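Local coordinates for protein argonaute (Methanocaldococcus jannaschii, PDB 5G5S) that uses short single-stranded DNA guides to bind complementary DNA targets and slice them, and may defend the archaeon against invading genetic elements, at residues 200-205 against 240-245; 61-66 against 105-110. All coordinates share one frame; numbering follows the deposited sequence.

Contact 1. Residues 200-205 against 240-245; sequences LVDAPN and IMYCEE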
ATOM      1  N   LEU A 200      13.531  -4.170  -8.542  1.00118.05           N
ATOM      2  CA  LEU A 200      14.077  -5.316  -9.283  1.00119.03           C
ATOM      3  C   LEU A 200      15.471  -5.754  -8.830  1.00118.14           C
ATOM      4  O   LEU A 200      16.151  -5.010  -8.138  1.00114.76           O
ATOM      5  CB  LEU A 200      14.093  -5.046 -10.810  1.00126.11           C
ATOM      6  CG  LEU A 200      12.911  -5.582 -11.620  1.00135.36           C
ATOM      7  CD1 LEU A 200      12.884  -4.977 -13.009  1.00143.42           C
ATOM      8  CD2 LEU A 200      12.906  -7.114 -11.682  1.00136.28           C
ATOM      9  N   VAL A 201      15.887  -6.971  -9.243  1.00115.20           N
ATOM     10  CA  VAL A 201      17.212  -7.570  -9.017  1.00113.12           C
ATOM     11  C   VAL A 201      17.807  -8.025 -10.387  1.00124.03           C
ATOM     12  O   VAL A 201      17.245  -7.691 -11.439  1.00128.85           O
ATOM     13  CB  VAL A 201      17.234  -8.706  -7.948  1.00111.47           C
ATOM     14  CG1 VAL A 201      16.959  -8.177  -6.541  1.00105.59           C
ATOM     15  CG2 VAL A 201      16.281  -9.841  -8.313  1.00112.63           C
ATOM     16  N   ASP A 202      18.941  -8.770 -10.362  1.00120.73           N
ATOM     17  CA  ASP A 202      19.667  -9.310 -11.527  1.00126.11           C
ATOM     18  C   ASP A 202      20.771 -10.273 -11.051  1.00128.55           C
ATOM     19  O   ASP A 202      21.172 -10.229  -9.885  1.00123.02           O
ATOM     20  CB  ASP A 202      20.262  -8.170 -12.396  1.00132.80           C
ATOM     21  CG  ASP A 202      20.875  -8.574 -13.726  1.00149.82           C
ATOM     22  OD1 ASP A 202      20.255  -9.396 -14.445  1.00152.45           O
ATOM     23  OD2 ASP A 202      21.947  -8.025 -14.075  1.00159.06           O
ATOM     24  N   ALA A 203      21.242 -11.145 -11.956  1.00130.18           N
ATOM     25  CA  ALA A 203      22.279 -12.152 -11.717  1.00129.79           C
ATOM     26  C   ALA A 203      23.601 -11.560 -11.197  1.00132.55           C
ATOM     27  O   ALA A 203      23.962 -10.448 -11.600  1.00133.65           O
ATOM     28  CB  ALA A 203      22.534 -12.941 -12.995  1.00136.99           C
ATOM     29  N   PRO A 204      24.346 -12.295 -10.328  1.00126.75           N
ATOM     30  CA  PRO A 204      25.639 -11.776  -9.846  1.00126.22           C
ATOM     31  C   PRO A 204      26.720 -11.713 -10.939  1.00136.64           C
ATOM     32  O   PRO A 204      26.861 -12.656 -11.723  1.00140.84           O
ATOM     33  CB  PRO A 204      26.013 -12.746  -8.719  1.00124.08           C
ATOM     34  CG  PRO A 204      25.320 -13.998  -9.037  1.00129.19           C
ATOM     35  CD  PRO A 204      24.053 -13.626  -9.751  1.00125.79           C
ATOM     36  N   ASN A 205      27.467 -10.589 -11.002  1.00133.70           N
ATOM     37  CA  ASN A 205      28.528 -10.374 -11.989  1.00139.49           C
ATOM     38  C   ASN A 205      29.749  -9.683 -11.370  1.00142.08           C
ATOM     39  O   ASN A 205      29.623  -8.548 -10.890  1.00139.24           O
ATOM     40  CB  ASN A 205      28.005  -9.590 -13.204  1.00144.25           C
ATOM     41  CG  ASN A 205      29.011  -9.400 -14.320  1.00177.75           C
ATOM     42  OD1 ASN A 205      29.673 -10.339 -14.781  1.00176.45           O
ATOM     43  ND2 ASN A 205      29.108  -8.182 -14.819  1.00171.42           N
ATOM     44  N   ILE A 240      23.414  -8.082  -8.738  1.00106.86           N
ATOM     45  CA  ILE A 240      23.414  -6.741  -9.312  1.00106.78           C
ATOM     46  C   ILE A 240      21.993  -6.206  -9.164  1.00108.45           C
ATOM     47  O   ILE A 240      21.122  -6.516  -9.964  1.00110.60           O
ATOM     48  CB  ILE A 240      23.958  -6.687 -10.776  1.00114.14           C
ATOM     49  CG1 ILE A 240      25.296  -7.475 -10.973  1.00116.92           C
ATOM     50  CG2 ILE A 240      24.045  -5.247 -11.300  1.00115.15           C
ATOM     51  CD1 ILE A 240      26.539  -7.104 -10.074  1.00123.47           C
ATOM     52  N   MET A 241      21.755  -5.451  -8.102  1.00101.62           N
ATOM     53  CA  MET A 241      20.447  -4.873  -7.805  1.00100.61           C
ATOM     54  C   MET A 241      20.161  -3.673  -8.715  1.00105.14           C
ATOM     55  O   MET A 241      21.087  -3.058  -9.244  1.00106.50           O
ATOM     56  CB  MET A 241      20.416  -4.457  -6.324  1.00 99.47           C
ATOM     57  CG  MET A 241      19.062  -4.024  -5.814  1.00102.40           C
ATOM     58  SD  MET A 241      19.168  -3.641  -4.061  1.00103.02           S
ATOM     59  CE  MET A 241      18.153  -4.871  -3.454  1.00 99.85           C
ATOM     60  N   TYR A 242      18.878  -3.360  -8.906  1.00101.38           N
ATOM     61  CA  TYR A 242      18.416  -2.209  -9.675  1.00103.67           C
ATOM     62  C   TYR A 242      17.318  -1.512  -8.887  1.00104.47           C
ATOM     63  O   TYR A 242      16.692  -2.145  -8.041  1.00101.95           O
ATOM     64  CB  TYR A 242      17.962  -2.626 -11.093  1.00110.16           C
ATOM     65  CG  TYR A 242      19.127  -2.845 -12.036  1.00114.38           C
ATOM     66  CD1 TYR A 242      19.756  -4.084 -12.124  1.00116.41           C
ATOM     67  CD2 TYR A 242      19.629  -1.802 -12.809  1.00117.92           C
ATOM     68  CE1 TYR A 242      20.853  -4.281 -12.961  1.00120.39           C
ATOM     69  CE2 TYR A 242      20.723  -1.988 -13.653  1.00121.70           C
ATOM     70  CZ  TYR A 242      21.333  -3.229 -13.725  1.00130.80           C
ATOM     71  OH  TYR A 242      22.409  -3.417 -14.563  1.00136.91           O
ATOM     72  N   CYS A 243      17.116  -0.209  -9.112  1.00102.08           N
ATOM     73  CA  CYS A 243      16.097   0.545  -8.375  1.00101.50           C
ATOM     74  C   CYS A 243      15.100   1.286  -9.258  1.00108.94           C
ATOM     75  O   CYS A 243      15.285   1.353 -10.474  1.00112.26           O
ATOM     76  CB  CYS A 243      16.736   1.462  -7.336  1.00 98.86           C
ATOM     77  SG  CYS A 243      17.506   0.584  -5.949  1.00 97.90           S
ATOM     78  N   GLU A 244      14.035   1.828  -8.635  1.00105.16           N
ATOM     79  CA  GLU A 244      12.940   2.541  -9.298  1.00109.67           C
ATOM     80  C   GLU A 244      13.310   3.854 -10.021  1.00117.07           C
ATOM     81  O   GLU A 244      13.001   3.990 -11.207  1.00122.22           O
ATOM     82  CB  GLU A 244      11.773   2.762  -8.323  1.00110.45           C
ATOM     83  N   GLU A 245      13.947   4.810  -9.312  1.00110.85           N
ATOM     84  CA  GLU A 245      14.277   6.155  -9.807  1.00113.50           C
ATOM     85  C   GLU A 245      15.472   6.298 -10.747  1.00119.86           C
ATOM     86  O   GLU A 245      15.417   7.129 -11.657  1.00124.15           O
ATOM     87  CB  GLU A 245      14.345   7.195  -8.669  1.00112.14           C
ATOM     88  CG  GLU A 245      14.174   6.658  -7.250  1.00117.45           C
ATOM     89  CD  GLU A 245      12.758   6.515  -6.713  1.00134.32           C
ATOM     90  OE1 GLU A 245      11.898   7.363  -7.053  1.00132.34           O
ATOM     91  OE2 GLU A 245      12.526   5.592  -5.898  1.00114.01           O
TER
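I240 and D202 lie side by side at one end of an irregular antiparallel pairing in the PAZ domain, the part of argonaute that binds the 3'-end of the guide DNA. The chain leaving strand 194-200 runs beside the short strand 242-243, with L200 and Y242 as a hydrogen-bonded antiparallel pair. Y242 N donates to L200 O at 3.3 Å, reaching the oxygen from above the carbonyl plane, 47° out of it. Beyond V201 and M241 the pairing frays: the bond from I240 N to D202 O is weak.

The tight side centres on buried I240. Its CG1 lies anti to the carbonyl carbon (chi1 -47°), which turns it toward the 203-205 backbone, 3.3 Å from A203 O, while CD1 continues to 3.5 Å from N205 O. I209 and K208 of helix 206-219 add to its surroundings. M241, whose side chain points away from the loop, packs on I198 and L178.

The looser side carries D202 and Y242, both partly exposed, lying alongside each other and pointing the same way. The carboxylate and ring planes are 63° apart, and K208 NZ makes a weak hydrogen bond to Y242 OH and a long, weak ion pair with D202 OD2. The meeting itself is apolar and edge-on: D202 CB sits near the plane of the tyrosine ring, 4.0 Å from CE1.

Contact 2. Residues 61-66 against 105-110; sequences VLPYKV and RGYLKS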
ATOM      1  N   VAL A  61       3.209  32.881  -8.521  1.00 79.42           N
ATOM      2  CA  VAL A  61       2.498  33.573  -7.447  1.00 77.82           C
ATOM      3  C   VAL A  61       3.259  33.381  -6.129  1.00 80.73           C
ATOM      4  O   VAL A  61       3.680  32.268  -5.820  1.00 79.39           O
ATOM      5  CB  VAL A  61       0.983  33.202  -7.369  1.00 80.53           C
ATOM      6  CG1 VAL A  61       0.761  31.706  -7.126  1.00 79.99           C
ATOM      7  CG2 VAL A  61       0.246  34.047  -6.329  1.00 79.90           C
ATOM      8  N   LEU A  62       3.482  34.482  -5.397  1.00 77.90           N
ATOM      9  CA  LEU A  62       4.177  34.476  -4.111  1.00 78.19           C
ATOM     10  C   LEU A  62       3.217  34.863  -2.978  1.00 81.63           C
ATOM     11  O   LEU A  62       2.347  35.720  -3.184  1.00 79.97           O
ATOM     12  CB  LEU A  62       5.394  35.427  -4.114  1.00 80.19           C
ATOM     13  CG  LEU A  62       6.600  35.060  -4.987  1.00 85.61           C
ATOM     14  CD1 LEU A  62       7.610  36.179  -4.992  1.00 88.71           C
ATOM     15  CD2 LEU A  62       7.267  33.754  -4.541  1.00 87.24           C
ATOM     16  N   PRO A  63       3.376  34.275  -1.765  1.00 79.19           N
ATOM     17  CA  PRO A  63       2.488  34.651  -0.649  1.00 78.96           C
ATOM     18  C   PRO A  63       2.855  35.991   0.010  1.00 84.52           C
ATOM     19  O   PRO A  63       2.251  36.374   1.011  1.00 85.12           O
ATOM     20  CB  PRO A  63       2.638  33.479   0.318  1.00 81.25           C
ATOM     21  CG  PRO A  63       4.014  32.966   0.072  1.00 87.09           C
ATOM     22  CD  PRO A  63       4.352  33.239  -1.359  1.00 81.59           C
ATOM     23  N   TYR A  64       3.845  36.696  -0.555  1.00 92.08           N
ATOM     24  CA  TYR A  64       4.359  37.964  -0.045  1.00 95.61           C
ATOM     25  C   TYR A  64       4.835  38.858  -1.183  1.00102.93           C
ATOM     26  O   TYR A  64       5.044  38.388  -2.310  1.00100.51           O
ATOM     27  CB  TYR A  64       5.518  37.714   0.953  1.00 96.98           C
ATOM     28  CG  TYR A  64       6.639  36.867   0.388  1.00 95.29           C
ATOM     29  CD1 TYR A  64       6.574  35.477   0.426  1.00 92.71           C
ATOM     30  CD2 TYR A  64       7.749  37.452  -0.212  1.00 98.79           C
ATOM     31  CE1 TYR A  64       7.581  34.690  -0.125  1.00 92.15           C
ATOM     32  CE2 TYR A  64       8.771  36.676  -0.753  1.00 98.19           C
ATOM     33  CZ  TYR A  64       8.681  35.293  -0.704  1.00100.35           C
ATOM     34  OH  TYR A  64       9.679  34.515  -1.226  1.00 99.86           O
ATOM     35  N   LYS A  65       5.001  40.150  -0.882  1.00104.45           N
ATOM     36  CA  LYS A  65       5.503  41.128  -1.833  1.00107.01           C
ATOM     37  C   LYS A  65       7.017  41.182  -1.659  1.00114.39           C
ATOM     38  O   LYS A  65       7.517  41.182  -0.527  1.00115.94           O
ATOM     39  CB  LYS A  65       4.865  42.507  -1.583  1.00112.78           C
ATOM     40  CG  LYS A  65       4.848  43.417  -2.812  1.00126.90           C
ATOM     41  CD  LYS A  65       4.001  44.667  -2.588  1.00139.49           C
ATOM     42  CE  LYS A  65       2.561  44.488  -3.015  1.00146.96           C
ATOM     43  NZ  LYS A  65       1.705  45.622  -2.573  1.00159.26           N
ATOM     44  N   VAL A  66       7.744  41.177  -2.782  1.00111.51           N
ATOM     45  CA  VAL A  66       9.202  41.250  -2.794  1.00113.99           C
ATOM     46  C   VAL A  66       9.641  42.620  -3.332  1.00123.36           C
ATOM     47  O   VAL A  66       9.221  43.030  -4.418  1.00122.43           O
ATOM     48  CB  VAL A  66       9.882  40.020  -3.469  1.00114.77           C
ATOM     49  CG1 VAL A  66       9.316  39.736  -4.858  1.00111.78           C
ATOM     50  CG2 VAL A  66      11.404  40.148  -3.499  1.00117.45           C
ATOM     51  N   ARG A 105       1.681  27.652   3.340  1.00 64.59           N
ATOM     52  CA  ARG A 105       2.772  26.725   3.664  1.00 63.85           C
ATOM     53  C   ARG A 105       4.095  27.326   3.237  1.00 70.80           C
ATOM     54  O   ARG A 105       5.033  27.358   4.037  1.00 72.74           O
ATOM     55  CB  ARG A 105       2.557  25.346   3.010  1.00 62.61           C
ATOM     56  CG  ARG A 105       3.411  24.247   3.631  1.00 68.41           C
ATOM     57  CD  ARG A 105       3.520  23.049   2.719  1.00 70.64           C
ATOM     58  NE  ARG A 105       4.144  21.907   3.389  1.00 78.83           N
ATOM     59  CZ  ARG A 105       5.448  21.645   3.379  1.00 90.03           C
ATOM     60  NH1 ARG A 105       6.291  22.449   2.740  1.00 75.14           N
ATOM     61  NH2 ARG A 105       5.920  20.578   4.012  1.00 71.36           N
ATOM     62  N   GLY A 106       4.142  27.840   2.007  1.00 67.57           N
ATOM     63  CA  GLY A 106       5.326  28.500   1.472  1.00 69.46           C
ATOM     64  C   GLY A 106       5.715  29.741   2.260  1.00 76.37           C
ATOM     65  O   GLY A 106       6.903  30.026   2.436  1.00 78.30           O
ATOM     66  N   TYR A 107       4.712  30.480   2.753  1.00 73.58           N
ATOM     67  CA  TYR A 107       4.924  31.684   3.559  1.00 76.51           C
ATOM     68  C   TYR A 107       5.584  31.299   4.884  1.00 80.41           C
ATOM     69  O   TYR A 107       6.620  31.853   5.243  1.00 82.00           O
ATOM     70  CB  TYR A 107       3.592  32.427   3.776  1.00 77.89           C
ATOM     71  CG  TYR A 107       3.726  33.768   4.457  1.00 83.16           C
ATOM     72  CD1 TYR A 107       4.321  34.847   3.807  1.00 87.06           C
ATOM     73  CD2 TYR A 107       3.195  33.984   5.726  1.00 85.68           C
ATOM     74  CE1 TYR A 107       4.421  36.097   4.420  1.00 91.31           C
ATOM     75  CE2 TYR A 107       3.269  35.234   6.340  1.00 90.35           C
ATOM     76  CZ  TYR A 107       3.892  36.287   5.687  1.00 99.57           C
ATOM     77  OH  TYR A 107       3.965  37.526   6.284  1.00104.52           O
ATOM     78  N   LEU A 108       5.008  30.300   5.558  1.00 76.45           N
ATOM     79  CA  LEU A 108       5.481  29.720   6.814  1.00 77.88           C
ATOM     80  C   LEU A 108       6.899  29.136   6.658  1.00 83.17           C
ATOM     81  O   LEU A 108       7.721  29.289   7.558  1.00 85.44           O
ATOM     82  CB  LEU A 108       4.492  28.611   7.234  1.00 75.39           C
ATOM     83  CG  LEU A 108       3.697  28.771   8.534  1.00 80.91           C
ATOM     84  CD1 LEU A 108       3.370  30.222   8.846  1.00 84.13           C
ATOM     85  CD2 LEU A 108       2.434  27.914   8.511  1.00 79.11           C
ATOM     86  N   LYS A 109       7.187  28.499   5.509  1.00 78.39           N
ATOM     87  CA  LYS A 109       8.489  27.895   5.218  1.00 79.12           C
ATOM     88  C   LYS A 109       9.563  28.937   4.868  1.00 89.34           C
ATOM     89  O   LYS A 109      10.606  28.983   5.528  1.00 91.57           O
ATOM     90  CB  LYS A 109       8.371  26.832   4.097  1.00 76.55           C
ATOM     91  CG  LYS A 109       9.707  26.236   3.667  1.00 82.23           C
ATOM     92  CD  LYS A 109       9.553  25.199   2.572  1.00 89.45           C
ATOM     93  CE  LYS A 109      10.863  24.525   2.238  1.00 97.72           C
ATOM     94  NZ  LYS A 109      10.678  23.431   1.251  1.00104.83           N
ATOM     95  N   SER A 110       9.331  29.721   3.795  1.00 87.44           N
ATOM     96  CA  SER A 110      10.299  30.686   3.283  1.00 90.41           C
ATOM     97  C   SER A 110      10.491  31.955   4.117  1.00 98.42           C
ATOM     98  O   SER A 110      11.629  32.329   4.400  1.00101.02           O
ATOM     99  CB  SER A 110      10.008  31.016   1.824  1.00 93.27           C
ATOM    100  OG  SER A 110      11.151  31.582   1.206  1.00107.99           O
TER
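P63 lies against the backbone and CB of Y107, where the chain leaving strand 59-62 meets helix 97-111 in the N-terminal domain. This is a helix packed beside the four-stranded antiparallel sheet, and no hydrogen bond joins the two segments directly.

Apolar contacts carry the junction. The proline ring lies across the Y107 side chain at a slant, with CB to CB at 3.7 Å; P63 CG also comes to 3.7 Å from Y107 N, so that the ring reaches the helix backbone beside G106, which has no side chain there. L103, one turn before Y107, and P23 also touch P63.

Aromatic contacts come next. Y107 has CG anti to its backbone nitrogen (chi1 -173°), which carries its ring past P63 to the start of the Y64 side chain. Y64 CD1 and Y107 CD1 come to 4.1 Å, the ring of Y107 approaching that of Y64 obliquely.

The polar ends are held by a third element. Y64 OH and S110 OG stand 4.1 Å apart, too far to bond, and each hydrogen-bonds instead to a backbone carbonyl where helix 41-47 ends, Y64 OH to Y48 O just past it and S110 OG to F47 O. At the other end of the Y64 side chain, its CB lies near the plane of the Y107 ring, 4.0 Å from CE1.

Contact 2 closes in the N-terminal domain before contact 1 opens in the PAZ domain, and the two do not touch: their centres are 42 Å apart and their nearest atoms about 18 Å. Each has a guide-interacting residue in or near it. In contact 1 the side chain of M241 is about 8 Å from that of Y196, which interacts with the guide's 3'-end. The helical segment of contact 2 includes K109, another guide-interacting residue, although its side chain takes no part in the packing against 61-66. They differ in build as well, backbone pairing of a loop with a short strand in 200-205/240-245 and side-chain packing of a helix in 61-66/105-110.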